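Local coordinates for purine nucleoside phosphorylase (Schistosoma mansoni, PDB 5TBU), which probably catalyses the reversible phosphorolysis of purine nucleosides such as inosine and guanosine, releasing the free base and ribose 1-phosphate, at residues 115-120 with 239-244; 193-198 with 214-219; 200-205 with 219-224. All coordinates share one frame; numbering follows the deposited sequence.

Interaction 1 of 3, residues 115-120 with 239-244; sequences ITNLAG and AVSLIA. With HPA (hypoxanthine), chain B.
Leu242 N donates to Asn117 O at 2.8 Å, across two neighbouring parallel strands in the mixed central sheet of the purine nucleoside phosphorylase fold. The pairing runs from Ile115 opposite Ala239 to Ala119 opposite Ile243. Each odd residue of 115-120 takes part: Val240 N gives to Ile115 O, Asn117 N to Val240 O, Ala119 N to Leu242 O, and Ala244 N to Ala119 O. The short strand axes are 35° apart, in keeping with sheet twist.

The two faces differ. On one, Leu118 and Leu242 lie side by side and point the same way, with Leu118 CD1 3.6 Å from Leu242 CD2. Helix 259-283 covers this face through Val262, Arg269 and Phe277. In the middle of the other face, among Ile115, Ala239, Ala119 and Ile243, sits one polar pair, Asn117 and Ser241. Asn117 has CG between its backbone N and carbonyl carbon (chi1 59°), which brings the amide up to the hydroxyl of Ser241. Its OD1 is held by Thr223 OG1, so both ends of the amide are engaged and its rotation is fixed.

At Ala119 and Gly120 the strand reaches the bound hypoxanthine. Gly120 N is 3.5 Å from hypoxanthine C5, and Ala244 CB is 3.8 Å from hypoxanthine C2. Asn245 bonds the base through OD1. Farther back along the strands, Asn117 ND2 donates to Ser241 OG at 2.7 Å, with the hydroxyl oxygen 18° out of the amide plane.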
loop_
_atom_site.group_PDB
_atom_site.type_symbol
_atom_site.label_atom_id
_atom_site.label_comp_id
_atom_site.label_asym_id
_atom_site.label_seq_id
_atom_site.Cartn_x
_atom_site.Cartn_y
_atom_site.Cartn_z
ATOM N N ILE A 115 20.280 4.670 14.423
ATOM C CA ILE A 115 19.029 5.375 14.159
ATOM C C ILE A 115 18.182 5.408 15.425
ATOM O O ILE A 115 18.087 4.409 16.147
ATOM C CB ILE A 115 18.242 4.719 13.003
ATOM C CG1 ILE A 115 19.141 4.520 11.780
ATOM C CG2 ILE A 115 17.039 5.566 12.626
ATOM C CD1 ILE A 115 18.464 3.800 10.630
ATOM N N THR A 116 17.570 6.564 15.693
ATOM C CA THR A 116 16.579 6.720 16.748
ATOM C C THR A 116 15.309 7.319 16.157
ATOM O O THR A 116 15.351 8.012 15.137
ATOM C CB THR A 116 17.079 7.622 17.894
ATOM O OG1 THR A 116 17.349 8.938 17.394
ATOM C CG2 THR A 116 18.338 7.054 18.516
ATOM N N ASN A 117 14.179 7.051 16.805
ATOM C CA ASN A 117 12.910 7.605 16.350
ATOM C C ASN A 117 11.928 7.639 17.512
ATOM O O ASN A 117 12.139 7.016 18.555
ATOM C CB ASN A 117 12.334 6.804 15.174
ATOM C CG ASN A 117 12.095 5.342 15.514
ATOM O OD1 ASN A 117 12.861 4.467 15.109
ATOM N ND2 ASN A 117 11.027 5.069 16.254
ATOM N N LEU A 118 10.847 8.390 17.310
ATOM C CA LEU A 118 9.695 8.392 18.201
ATOM C C LEU A 118 8.617 7.489 17.614
ATOM O O LEU A 118 8.449 7.426 16.392
ATOM C CB LEU A 118 9.143 9.808 18.393
ATOM C CG LEU A 118 9.846 10.805 19.325
ATOM C CD1 LEU A 118 9.979 10.224 20.722
ATOM C CD2 LEU A 118 11.198 11.254 18.787
ATOM N N ALA A 119 7.888 6.793 18.482
ATOM C CA ALA A 119 6.880 5.852 18.013
ATOM C C ALA A 119 5.885 5.575 19.133
ATOM O O ALA A 119 6.061 6.007 20.274
ATOM C CB ALA A 119 7.525 4.557 17.515
ATOM N N GLY A 120 4.828 4.847 18.782
ATOM C CA GLY A 120 3.804 4.453 19.728
ATOM C C GLY A 120 3.916 2.987 20.107
ATOM O O GLY A 120 4.355 2.155 19.315
ATOM N N ALA A 239 18.777 0.287 15.580
ATOM C CA ALA A 239 17.589 1.133 15.568
ATOM C C ALA A 239 16.909 1.072 16.927
ATOM O O ALA A 239 16.614 -0.017 17.428
ATOM C CB ALA A 239 16.613 0.701 14.470
ATOM N N VAL A 240 16.653 2.241 17.512
ATOM C CA VAL A 240 16.053 2.356 18.837
ATOM C C VAL A 240 14.842 3.273 18.745
ATOM O O VAL A 240 14.943 4.390 18.223
ATOM C CB VAL A 240 17.060 2.894 19.873
ATOM C CG1 VAL A 240 16.420 2.980 21.252
ATOM C CG2 VAL A 240 18.308 2.025 19.909
ATOM N N SER A 241 13.702 2.806 19.248
ATOM C CA SER A 241 12.484 3.602 19.307
ATOM C C SER A 241 12.245 4.089 20.730
ATOM O O SER A 241 12.388 3.328 21.691
ATOM C CB SER A 241 11.269 2.801 18.835
ATOM O OG SER A 241 11.226 2.694 17.426
ATOM N N LEU A 242 11.877 5.359 20.855
ATOM C CA LEU A 242 11.420 5.924 22.117
ATOM C C LEU A 242 9.896 5.926 22.122
ATOM O O LEU A 242 9.270 6.537 21.248
ATOM C CB LEU A 242 11.964 7.336 22.315
ATOM C CG LEU A 242 11.402 8.111 23.506
ATOM C CD1 LEU A 242 11.608 7.342 24.802
ATOM C CD2 LEU A 242 12.048 9.480 23.586
ATOM N N ILE A 243 9.305 5.244 23.098
ATOM C CA ILE A 243 7.853 5.124 23.180
ATOM C C ILE A 243 7.283 6.400 23.787
ATOM O O ILE A 243 7.557 6.725 24.947
ATOM C CB ILE A 243 7.444 3.894 24.002
ATOM C CG1 ILE A 243 8.127 2.638 23.462
ATOM C CG2 ILE A 243 5.931 3.730 23.988
ATOM C CD1 ILE A 243 7.810 2.350 22.016
ATOM N N ALA A 244 6.485 7.124 23.004
ATOM C CA ALA A 244 5.825 8.327 23.492
ATOM C C ALA A 244 4.510 8.031 24.198
ATOM O O ALA A 244 4.102 8.796 25.079
ATOM C CB ALA A 244 5.577 9.300 22.334
HETATM N N1 HPA B . 2.828 8.103 19.267
HETATM C C2 HPA B . 4.028 8.658 18.870
HETATM N N3 HPA B . 4.522 8.422 17.603
HETATM C C4 HPA B . 3.830 7.641 16.737
HETATM C C5 HPA B . 2.621 7.074 17.119
HETATM C C6 HPA B . 2.119 7.308 18.392
HETATM O O6 HPA B . 1.090 6.749 18.770
HETATM N N7 HPA B . 2.161 6.356 16.073
HETATM C C8 HPA B . 3.054 6.469 15.063
HETATM N N9 HPA B . 4.076 7.255 15.469
#

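Interaction 2 of 3, residues 193-198 with 214-219; sequences VYAFNG and LGCDVV. With HPA (hypoxanthine), chain B.
Asp217 reaches back from the turn after helix 205-213 to grip the backbone of Val193. From CB, which lies 3.7 Å from Val193 O, the side chain runs to CG, anti to its own carbonyl carbon (chi1 -59°). That torsion brings the carboxylate alongside the start of the neighbouring segment. Asp217 CG lies 3.7 Å from Val193 N. OD2 of Asp217 then accepts from Val193 N at 2.8 Å, through its anti lone pair. The other oxygen, OD1, is bonded by Asn123 ND2, so both carboxylate oxygens have a partner.

Val193 O answers by accepting from two donors, Asp217 N and Val218 N. From there regular parallel pairing takes over, and Ala195 N gives to Val218 O at 2.7 Å. This is the return half of a beta-alpha-beta unit: strand 189-196, helix 205-213, strand 218-220. Gly215 ends the helix in a Schellman motif, with a positive phi of 87°.

Carbon and sulfur contacts flank the pairing. Ala195 CB meets Cys216 SG at 3.7 Å, and Val219 CG2 touches Asn197 CB at 3.8 Å. On the opposite face Tyr194 CD2 is 4.2 Å from Val218 CG1, and the Tyr194 hydroxyl is bonded to Ser222 N. Asn197 ND2 is hydrogen-bonded to Glu203 OE1, and the other oxygen of that glutamate binds the purine.

The carboxylate of Asp217 thus does a backbone's work where the strand has not yet begun. Its two bonds from N-H groups would probably help to keep it ionised.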
loop_
_atom_site.group_PDB
_atom_site.type_symbol
_atom_site.label_atom_id
_atom_site.label_comp_id
_atom_site.label_asym_id
_atom_site.label_seq_id
_atom_site.Cartn_x
_atom_site.Cartn_y
_atom_site.Cartn_z
ATOM N N VAL A 193 9.215 -5.799 17.720
ATOM C CA VAL A 193 9.041 -5.736 16.275
ATOM C C VAL A 193 8.399 -4.401 15.925
ATOM O O VAL A 193 7.402 -4.000 16.539
ATOM C CB VAL A 193 8.185 -6.910 15.769
ATOM C CG1 VAL A 193 7.979 -6.816 14.266
ATOM C CG2 VAL A 193 8.831 -8.236 16.145
ATOM N N TYR A 194 8.963 -3.720 14.933
ATOM C CA TYR A 194 8.555 -2.374 14.553
ATOM C C TYR A 194 7.663 -2.431 13.319
ATOM O O TYR A 194 8.063 -2.978 12.288
ATOM C CB TYR A 194 9.795 -1.519 14.285
ATOM C CG TYR A 194 9.535 -0.094 13.855
ATOM C CD1 TYR A 194 9.339 0.224 12.514
ATOM C CD2 TYR A 194 9.523 0.938 14.782
ATOM C CE1 TYR A 194 9.115 1.527 12.114
ATOM C CE2 TYR A 194 9.303 2.245 14.391
ATOM C CZ TYR A 194 9.101 2.533 13.055
ATOM O OH TYR A 194 8.884 3.830 12.655
ATOM N N ALA A 195 6.465 -1.865 13.419
ATOM C CA ALA A 195 5.551 -1.790 12.287
ATOM C C ALA A 195 5.669 -0.427 11.617
ATOM O O ALA A 195 5.687 0.606 12.290
ATOM C CB ALA A 195 4.106 -2.038 12.725
ATOM N N PHE A 196 5.756 -0.433 10.288
ATOM C CA PHE A 196 5.910 0.787 9.503
ATOM C C PHE A 196 4.536 1.237 9.017
ATOM O O PHE A 196 3.967 0.637 8.098
ATOM C CB PHE A 196 6.861 0.562 8.327
ATOM C CG PHE A 196 7.153 1.805 7.523
ATOM C CD1 PHE A 196 6.950 3.067 8.060
ATOM C CD2 PHE A 196 7.632 1.706 6.225
ATOM C CE1 PHE A 196 7.215 4.205 7.319
ATOM C CE2 PHE A 196 7.899 2.841 5.480
ATOM C CZ PHE A 196 7.692 4.091 6.028
ATOM N N ASN A 197 4.007 2.288 9.640
ATOM C CA ASN A 197 2.817 2.988 9.169
ATOM C C ASN A 197 3.270 4.190 8.349
ATOM O O ASN A 197 4.009 5.041 8.854
ATOM C CB ASN A 197 1.941 3.427 10.344
ATOM C CG ASN A 197 0.812 4.364 9.927
ATOM O OD1 ASN A 197 0.381 4.371 8.774
ATOM N ND2 ASN A 197 0.323 5.158 10.877
ATOM N N GLY A 198 2.822 4.261 7.093
ATOM C CA GLY A 198 3.269 5.335 6.219
ATOM C C GLY A 198 2.997 6.721 6.776
ATOM O O GLY A 198 3.800 7.640 6.597
ATOM N N LEU A 214 -1.610 -8.681 14.998
ATOM C CA LEU A 214 -0.605 -9.053 14.011
ATOM C C LEU A 214 0.781 -9.267 14.608
ATOM O O LEU A 214 1.710 -9.606 13.866
ATOM C CB LEU A 214 -0.530 -7.983 12.918
ATOM C CG LEU A 214 -1.785 -7.840 12.059
ATOM C CD1 LEU A 214 -1.604 -6.748 11.018
ATOM C CD2 LEU A 214 -2.109 -9.168 11.400
ATOM N N GLY A 215 0.948 -9.077 15.914
ATOM C CA GLY A 215 2.231 -9.293 16.551
ATOM C C GLY A 215 3.163 -8.104 16.549
ATOM O O GLY A 215 4.366 -8.281 16.775
ATOM N N CYS A 216 2.653 -6.900 16.300
ATOM C CA CYS A 216 3.492 -5.710 16.289
ATOM C C CYS A 216 3.655 -5.183 17.708
ATOM O O CYS A 216 2.681 -5.087 18.460
ATOM C CB CYS A 216 2.883 -4.638 15.383
ATOM S SG CYS A 216 2.541 -5.200 13.694
ATOM N N ASP A 217 4.892 -4.862 18.081
ATOM C CA ASP A 217 5.134 -4.297 19.400
ATOM C C ASP A 217 5.161 -2.774 19.365
ATOM O O ASP A 217 4.688 -2.122 20.302
ATOM C CB ASP A 217 6.453 -4.832 19.969
ATOM C CG ASP A 217 6.471 -6.348 20.089
ATOM O OD1 ASP A 217 5.554 -6.914 20.724
ATOM O OD2 ASP A 217 7.399 -6.977 19.537
ATOM N N VAL A 218 5.706 -2.202 18.291
ATOM C CA VAL A 218 5.858 -0.761 18.130
ATOM C C VAL A 218 5.391 -0.385 16.727
ATOM O O VAL A 218 5.481 -1.185 15.792
ATOM C CB VAL A 218 7.325 -0.322 18.359
ATOM C CG1 VAL A 218 7.428 1.182 18.469
ATOM C CG2 VAL A 218 7.904 -0.983 19.600
ATOM N N VAL A 219 4.877 0.838 16.583
ATOM C CA VAL A 219 4.462 1.362 15.284
ATOM C C VAL A 219 4.965 2.796 15.154
ATOM O O VAL A 219 4.842 3.591 16.092
ATOM C CB VAL A 219 2.931 1.295 15.094
ATOM C CG1 VAL A 219 2.204 2.009 16.228
ATOM C CG2 VAL A 219 2.533 1.878 13.742
HETATM N N1 HPA B . 2.828 8.103 19.267
HETATM C C2 HPA B . 4.028 8.658 18.870
HETATM N N3 HPA B . 4.522 8.422 17.603
HETATM C C4 HPA B . 3.830 7.641 16.737
HETATM C C5 HPA B . 2.621 7.074 17.119
HETATM C C6 HPA B . 2.119 7.308 18.392
HETATM O O6 HPA B . 1.090 6.749 18.770
HETATM N N7 HPA B . 2.161 6.356 16.073
HETATM C C8 HPA B . 3.054 6.469 15.063
HETATM N N9 HPA B . 4.076 7.255 15.469
#

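Interaction 3 of 3, residues 200-205 with 219-224. With HPA (hypoxanthine), chain B; DMS (dimethyl sulfoxide), chain E.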
loop_
_atom_site.group_PDB
_atom_site.type_symbol
_atom_site.label_atom_id
_atom_site.label_comp_id
_atom_site.label_asym_id
_atom_site.label_seq_id
_atom_site.Cartn_x
_atom_site.Cartn_y
_atom_site.Cartn_z
ATOM N N PRO A 200 0.663 10.375 7.313
ATOM C CA PRO A 200 1.124 11.008 8.554
ATOM C C PRO A 200 0.122 10.969 9.709
ATOM O O PRO A 200 0.444 11.451 10.795
ATOM C CB PRO A 200 1.366 12.452 8.118
ATOM C CG PRO A 200 0.298 12.689 7.090
ATOM C CD PRO A 200 0.098 11.364 6.376
ATOM N N THR A 201 -1.073 10.429 9.482
ATOM C CA THR A 201 -2.050 10.320 10.556
ATOM C C THR A 201 -1.602 9.277 11.570
ATOM O O THR A 201 -1.089 8.214 11.204
ATOM C CB THR A 201 -3.425 9.934 10.009
ATOM O OG1 THR A 201 -3.336 8.677 9.326
ATOM C CG2 THR A 201 -3.940 10.987 9.050
ATOM N N TYR A 202 -1.791 9.582 12.851
ATOM C CA TYR A 202 -1.599 8.564 13.873
ATOM C C TYR A 202 -2.573 7.416 13.638
ATOM O O TYR A 202 -3.640 7.588 13.040
ATOM C CB TYR A 202 -1.795 9.152 15.275
ATOM C CG TYR A 202 -0.739 10.157 15.690
ATOM C CD1 TYR A 202 0.574 9.760 15.924
ATOM C CD2 TYR A 202 -1.057 11.499 15.859
ATOM C CE1 TYR A 202 1.542 10.675 16.306
ATOM C CE2 TYR A 202 -0.096 12.421 16.244
ATOM C CZ TYR A 202 1.202 12.003 16.464
ATOM O OH TYR A 202 2.162 12.917 16.843
ATOM N N GLU A 203 -2.187 6.229 14.094
ATOM C CA GLU A 203 -3.040 5.061 13.926
ATOM C C GLU A 203 -4.367 5.277 14.644
ATOM O O GLU A 203 -4.408 5.775 15.773
ATOM C CB GLU A 203 -2.351 3.806 14.466
ATOM C CG GLU A 203 -0.991 3.489 13.846
ATOM C CD GLU A 203 0.117 4.396 14.355
ATOM O OE1 GLU A 203 0.939 4.848 13.529
ATOM O OE2 GLU A 203 0.156 4.667 15.575
ATOM N N SER A 204 -5.459 4.920 13.970
ATOM C CA SER A 204 -6.760 4.935 14.611
ATOM C C SER A 204 -6.796 3.878 15.714
ATOM O O SER A 204 -5.982 2.951 15.718
ATOM C CB SER A 204 -7.863 4.673 13.589
ATOM O OG SER A 204 -7.821 3.334 13.129
ATOM N N PRO A 205 -7.718 4.007 16.674
ATOM C CA PRO A 205 -7.807 2.979 17.726
ATOM C C PRO A 205 -7.984 1.575 17.180
ATOM O O PRO A 205 -7.418 0.625 17.736
ATOM C CB PRO A 205 -9.019 3.434 18.549
ATOM C CG PRO A 205 -9.042 4.910 18.371
ATOM C CD PRO A 205 -8.602 5.154 16.952
ATOM N N VAL A 219 4.877 0.838 16.583
ATOM C CA VAL A 219 4.462 1.362 15.284
ATOM C C VAL A 219 4.965 2.796 15.154
ATOM O O VAL A 219 4.842 3.591 16.092
ATOM C CB VAL A 219 2.931 1.295 15.094
ATOM C CG1 VAL A 219 2.204 2.009 16.228
ATOM C CG2 VAL A 219 2.533 1.878 13.742
ATOM N N GLY A 220 5.548 3.120 13.999
ATOM C CA GLY A 220 6.066 4.446 13.735
ATOM C C GLY A 220 6.008 4.744 12.251
ATOM O O GLY A 220 5.574 3.913 11.451
ATOM N N MET A 221 6.469 5.941 11.881
ATOM C CA MET A 221 6.317 6.436 10.517
ATOM C C MET A 221 7.649 6.636 9.795
ATOM O O MET A 221 7.708 7.407 8.831
ATOM C CB MET A 221 5.531 7.751 10.514
ATOM C CG MET A 221 4.228 7.729 11.300
ATOM S SD MET A 221 3.381 9.327 11.234
ATOM C CE MET A 221 2.080 9.095 12.446
ATOM N N SER A 222 8.711 5.958 10.219
ATOM C CA SER A 222 10.024 6.206 9.626
ATOM C C SER A 222 10.900 4.968 9.808
ATOM O O SER A 222 10.397 3.862 10.032
ATOM C CB SER A 222 10.656 7.464 10.247
ATOM O OG SER A 222 10.903 7.279 11.631
ATOM N N THR A 223 12.218 5.162 9.672
ATOM C CA THR A 223 13.262 4.188 9.986
ATOM C C THR A 223 13.356 3.049 8.975
ATOM O O THR A 223 14.434 2.800 8.424
ATOM C CB THR A 223 13.063 3.630 11.401
ATOM O OG1 THR A 223 13.144 4.702 12.350
ATOM C CG2 THR A 223 14.128 2.593 11.725
ATOM N N VAL A 224 12.245 2.348 8.724
ATOM C CA VAL A 224 12.285 1.174 7.843
ATOM C C VAL A 224 12.848 1.496 6.464
ATOM O O VAL A 224 13.645 0.698 5.945
ATOM C CB VAL A 224 10.911 0.498 7.797
ATOM C CG1 VAL A 224 10.811 -0.455 6.617
ATOM C CG2 VAL A 224 10.650 -0.254 9.098
HETATM N N1 HPA B . 2.828 8.103 19.267
HETATM C C2 HPA B . 4.028 8.658 18.870
HETATM N N3 HPA B . 4.522 8.422 17.603
HETATM C C4 HPA B . 3.830 7.641 16.737
HETATM C C5 HPA B . 2.621 7.074 17.119
HETATM C C6 HPA B . 2.119 7.308 18.392
HETATM O O6 HPA B . 1.090 6.749 18.770
HETATM N N7 HPA B . 2.161 6.356 16.073
HETATM C C8 HPA B . 3.054 6.469 15.063
HETATM N N9 HPA B . 4.076 7.255 15.469
HETATM S S DMS E . 5.544 12.235 15.305
HETATM O O DMS E . 4.648 12.547 16.463
HETATM C C1 DMS E . 6.941 11.232 15.884
HETATM C C2 DMS E . 4.729 11.033 14.220
#
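Glu203 and Val219 approach from opposite directions, and the carboxylate meets both methyls of the valine. Glu203 OE1 is 3.4 Å from Val219 CG2, and Glu203 OE2 lies equally close to Val219 CG1. The glutamate chain bends at chi2 (75°), which brings its carboxylate to the imidazole edge of hypoxanthine. There hypoxanthine N7 donates to Glu203 OE2 at 2.7 Å, with an angle of 160° at the hydrogen. The other oxygen is held from the second shell.

Met221 carries the other close part. Its chain is extended beyond CG, which sends the methyl across to the loop 200-205. Met221 CE sits 3.3 Å from Pro200 O and also touches Thr201 O and Tyr202 CD1. The Tyr202 ring presents its edge to the base, with CD1 3.6 Å from hypoxanthine C5.

Near the tyrosine hydroxyl the segments no longer touch directly, and a small molecule lies between them. Tyr202 OH donates to the oxygen of a dimethyl sulfoxide, and Met221 SD packs on one of its methyls. This solvent probably came from the crystallisation liquor, and His259 ND1 also bonds it. No hydrogen bond joins the segments directly, and Phe161 of the second subunit packs on Met221. The arrangement is that of a purine-base pocket as in trimeric purine nucleoside phosphorylases, with a glutamate gripping the base and a neighbouring subunit close by.

All three contacts are buried and all reach the same hypoxanthine. Interaction 1 is nearest the chain centre and touches no other subunit. Interactions 2 and 3 lie farther out, and both meet the second subunit. Interactions 1 and 2 are parallel strand pairings built on backbone bonds. Strand 218-220 lies between strand 112-121, to which it is antiparallel, and strand 189-196, to which it is parallel. Interaction 3 shares Val219 with interaction 2 but has no backbone pairing. Side chains from the strand end and just beyond it meet the loop's backbone and side chains, with ligands between. Single polar side-chain bonds tie interaction 3 to each of the others.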